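Local coordinates for protein endopolygalacturonase (Chondrostereum purpureum, PDB 1KCD) that probably hydrolyses the alpha-1,4-galacturonosyl links of polygalacturonate within the chain, as a right-handed parallel beta-helix enzyme of glycoside hydrolase family 28, at residues Val225-Gln230 and Ser239-Asp244. Sequence-based numbering, arbitrary orientation. Where two conformers were deposited one is given.
Sequences VRIKAQ and SGVTYD. With GTR (beta-D-galactopyranuronic acid), chain C; GTK (beta-D-galactofuranuronic acid), chain B.
V241 meets I227 across the interior of the parallel beta-helix: its CG2 lies 4.4 Å from I227 CD1, a loose apolar contact between strands 237-244 and 226-230, which belong to different sheets. The segment axes stand 11.0 Å apart and run at 155°, so side chains and one bridging water span the core, and no direct hydrogen bond crosses it. Y243, two residues on and pointing inward like V241, makes the larger contact. Its CG is anti to the carbonyl carbon (chi1 -64°), and the ring reaches across to V225, whose CG2 lies over one face; V225 CB is 3.7 Å from Y243 CE1. Beyond the ring, the phenol oxygen passes across the I227 side chain at a slant, with I227 CG1 3.3 Å from Y243 OH. That hydroxyl donates to a water in the ring plane, at 2.7 Å from OH to the water oxygen, and the water in turn donates to R226 O, so two polar atoms are satisfied within an apolar core. F280 stacks on Y243 from the neighbouring strand 275-280. A leucine in place of Y243 would probably leave the water without its hydroxyl donor and V225 without the ring against it. On the outer side of strand 226-230, R226 NH2 donates to O6A of the galactopyranuronate at 2.8 Å and 168°, while K228 NZ bonds O6B of that sugar and O6A of the galactofuranuronate. K228 CE lies over the guanidinium, and D174 salt-bridges both cations. The alternation thus implies a strand with an apolar inner face and an outer face whose R226 and K228 grip the sugar carboxylates, their charge probably balanced in part by D174.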
loop_
_atom_site.group_PDB
_atom_site.type_symbol
_atom_site.label_atom_id
_atom_site.label_comp_id
_atom_site.label_asym_id
_atom_site.label_seq_id
_atom_site.Cartn_x
_atom_site.Cartn_y
_atom_site.Cartn_z
ATOM N N VAL A 225 -1.286 -9.667 -7.931
ATOM C CA VAL A 225 0.009 -9.093 -7.521
ATOM C C VAL A 225 0.700 -8.494 -8.733
ATOM O O VAL A 225 0.614 -9.043 -9.836
ATOM C CB VAL A 225 0.925 -10.096 -6.788
ATOM C CG1 VAL A 225 0.223 -10.648 -5.549
ATOM C CG2 VAL A 225 1.372 -11.238 -7.726
ATOM N N ARG A 226 1.366 -7.356 -8.481
ATOM C CA ARG A 226 2.167 -6.734 -9.515
ATOM C C ARG A 226 3.531 -6.278 -9.005
ATOM O O ARG A 226 3.671 -5.822 -7.876
ATOM C CB ARG A 226 1.470 -5.453 -10.011
ATOM C CG ARG A 226 0.325 -5.582 -10.998
ATOM C CD ARG A 226 0.148 -4.168 -11.638
ATOM N NE ARG A 226 -0.529 -3.364 -10.581
ATOM C CZ ARG A 226 -1.024 -2.162 -10.817
ATOM N NH1 ARG A 226 -0.886 -1.567 -12.021
ATOM N NH2 ARG A 226 -1.638 -1.459 -9.858
ATOM N N ILE A 227 4.504 -6.370 -9.936
ATOM C CA ILE A 227 5.736 -5.621 -9.771
ATOM C C ILE A 227 5.841 -4.745 -10.992
ATOM O O ILE A 227 5.945 -5.277 -12.103
ATOM C CB ILE A 227 6.984 -6.509 -9.622
ATOM C CG1 ILE A 227 6.718 -7.552 -8.517
ATOM C CG2 ILE A 227 8.241 -5.655 -9.376
ATOM C CD1 ILE A 227 7.937 -8.494 -8.350
ATOM N N LYS A 228 5.732 -3.446 -10.803
ATOM C CA LYS A 228 5.689 -2.493 -11.911
ATOM C C LYS A 228 6.846 -1.543 -11.812
ATOM O O LYS A 228 7.079 -0.958 -10.763
ATOM C CB LYS A 228 4.364 -1.684 -11.872
ATOM C CG LYS A 228 3.717 -1.391 -10.509
ATOM C CD LYS A 228 2.493 -0.465 -10.650
ATOM C CE LYS A 228 1.741 -0.369 -9.294
ATOM N NZ LYS A 228 0.785 0.716 -9.295
ATOM N N ALA A 229 7.564 -1.388 -12.914
ATOM C CA ALA A 229 8.621 -0.409 -12.981
ATOM C C ALA A 229 8.369 0.503 -14.156
ATOM O O ALA A 229 7.998 0.063 -15.248
ATOM C CB ALA A 229 10.011 -1.043 -13.140
ATOM N N GLN A 230 8.561 1.814 -13.890
ATOM C CA GLN A 230 8.433 2.768 -14.982
ATOM C C GLN A 230 9.405 2.425 -16.105
ATOM O O GLN A 230 10.594 2.176 -15.859
ATOM C CB GLN A 230 8.756 4.182 -14.433
ATOM C CG GLN A 230 7.685 4.610 -13.421
ATOM C CD GLN A 230 7.978 5.851 -12.620
ATOM O OE1 GLN A 230 8.743 6.717 -13.067
ATOM N NE2 GLN A 230 7.330 5.999 -11.466
ATOM N N SER A 239 14.659 -6.483 -5.798
ATOM C CA SER A 239 15.395 -7.748 -5.618
ATOM C C SER A 239 14.978 -8.453 -4.371
ATOM O O SER A 239 15.020 -7.871 -3.272
ATOM C CB SER A 239 16.877 -7.430 -5.523
ATOM O OG SER A 239 17.664 -8.624 -5.515
ATOM N N GLY A 240 14.630 -9.699 -4.515
ATOM C CA GLY A 240 14.360 -10.480 -3.292
ATOM C C GLY A 240 12.895 -10.335 -2.883
ATOM O O GLY A 240 12.660 -9.605 -1.908
ATOM N N VAL A 241 11.990 -10.915 -3.622
ATOM C CA VAL A 241 10.556 -10.823 -3.320
ATOM C C VAL A 241 10.026 -12.226 -3.168
ATOM O O VAL A 241 10.285 -13.052 -4.071
ATOM C CB VAL A 241 9.803 -10.097 -4.454
ATOM C CG1 VAL A 241 8.297 -10.055 -4.147
ATOM C CG2 VAL A 241 10.372 -8.704 -4.706
ATOM N N THR A 242 9.313 -12.489 -2.096
ATOM C CA THR A 242 8.742 -13.827 -1.874
ATOM C C THR A 242 7.243 -13.683 -1.647
ATOM O O THR A 242 6.804 -12.986 -0.723
ATOM C CB THR A 242 9.364 -14.486 -0.614
ATOM O OG1 THR A 242 10.776 -14.533 -0.790
ATOM C CG2 THR A 242 8.851 -15.898 -0.406
ATOM N N TYR A 243 6.485 -14.350 -2.528
ATOM C CA TYR A 243 5.043 -14.487 -2.371
ATOM C C TYR A 243 4.753 -15.846 -1.752
ATOM O O TYR A 243 5.207 -16.867 -2.317
ATOM C CB TYR A 243 4.356 -14.415 -3.734
ATOM C CG TYR A 243 4.531 -13.066 -4.400
ATOM C CD1 TYR A 243 3.715 -12.009 -4.071
ATOM C CD2 TYR A 243 5.506 -12.909 -5.394
ATOM C CE1 TYR A 243 3.876 -10.766 -4.699
ATOM C CE2 TYR A 243 5.683 -11.673 -6.031
ATOM C CZ TYR A 243 4.863 -10.613 -5.690
ATOM O OH TYR A 243 5.068 -9.422 -6.321
ATOM N N ASP A 244 3.996 -15.880 -0.649
ATOM C CA ASP A 244 3.819 -17.119 0.106
ATOM C C ASP A 244 2.395 -17.153 0.618
ATOM O O ASP A 244 2.001 -16.186 1.297
ATOM C CB ASP A 244 4.866 -17.035 1.246
ATOM C CG ASP A 244 4.900 -18.223 2.166
ATOM O OD1 ASP A 244 3.875 -18.912 2.348
ATOM O OD2 ASP A 244 6.016 -18.473 2.694
HETATM C C1 GTR C . -5.052 3.611 -12.753
HETATM C C2 GTR C . -4.789 4.974 -12.062
HETATM C C3 GTR C . -3.386 5.241 -12.144
HETATM C C4 GTR C . -2.498 4.155 -11.385
HETATM C C5 GTR C . -2.949 2.817 -12.012
HETATM C C6 GTR C . -2.288 1.659 -11.279
HETATM O O1 GTR C . -6.416 3.274 -12.606
HETATM O O2 GTR C . -5.533 5.989 -12.807
HETATM O O3 GTR C . -3.068 6.519 -11.472
HETATM O O4 GTR C . -2.783 4.181 -9.952
HETATM O O5 GTR C . -4.375 2.653 -11.924
HETATM O O6A GTR C . -2.934 0.873 -10.552
HETATM O O6B GTR C . -1.063 1.532 -11.437
HETATM C C1 GTK B . -0.277 6.155 -6.087
HETATM O O1 GTK B . 0.597 7.184 -5.638
HETATM C C2 GTK B . -1.426 6.655 -6.917
HETATM O O2 GTK B . -2.445 5.628 -6.943
HETATM C C3 GTK B . -0.813 6.669 -8.335
HETATM O O3 GTK B . -0.411 8.004 -8.610
HETATM C C4 GTK B . 0.453 5.810 -8.221
HETATM O O4 GTK B . 0.528 5.314 -6.892
HETATM C C5 GTK B . 0.618 4.729 -9.286
HETATM O O5 GTK B . -0.241 3.668 -8.898
HETATM C C6 GTK B . 1.978 4.149 -9.531
HETATM O O6B GTK B . 2.877 5.016 -9.997
HETATM O O6A GTK B . 2.284 2.992 -9.306
HETATM O O HOH W 1 3.581 -7.262 -5.520
#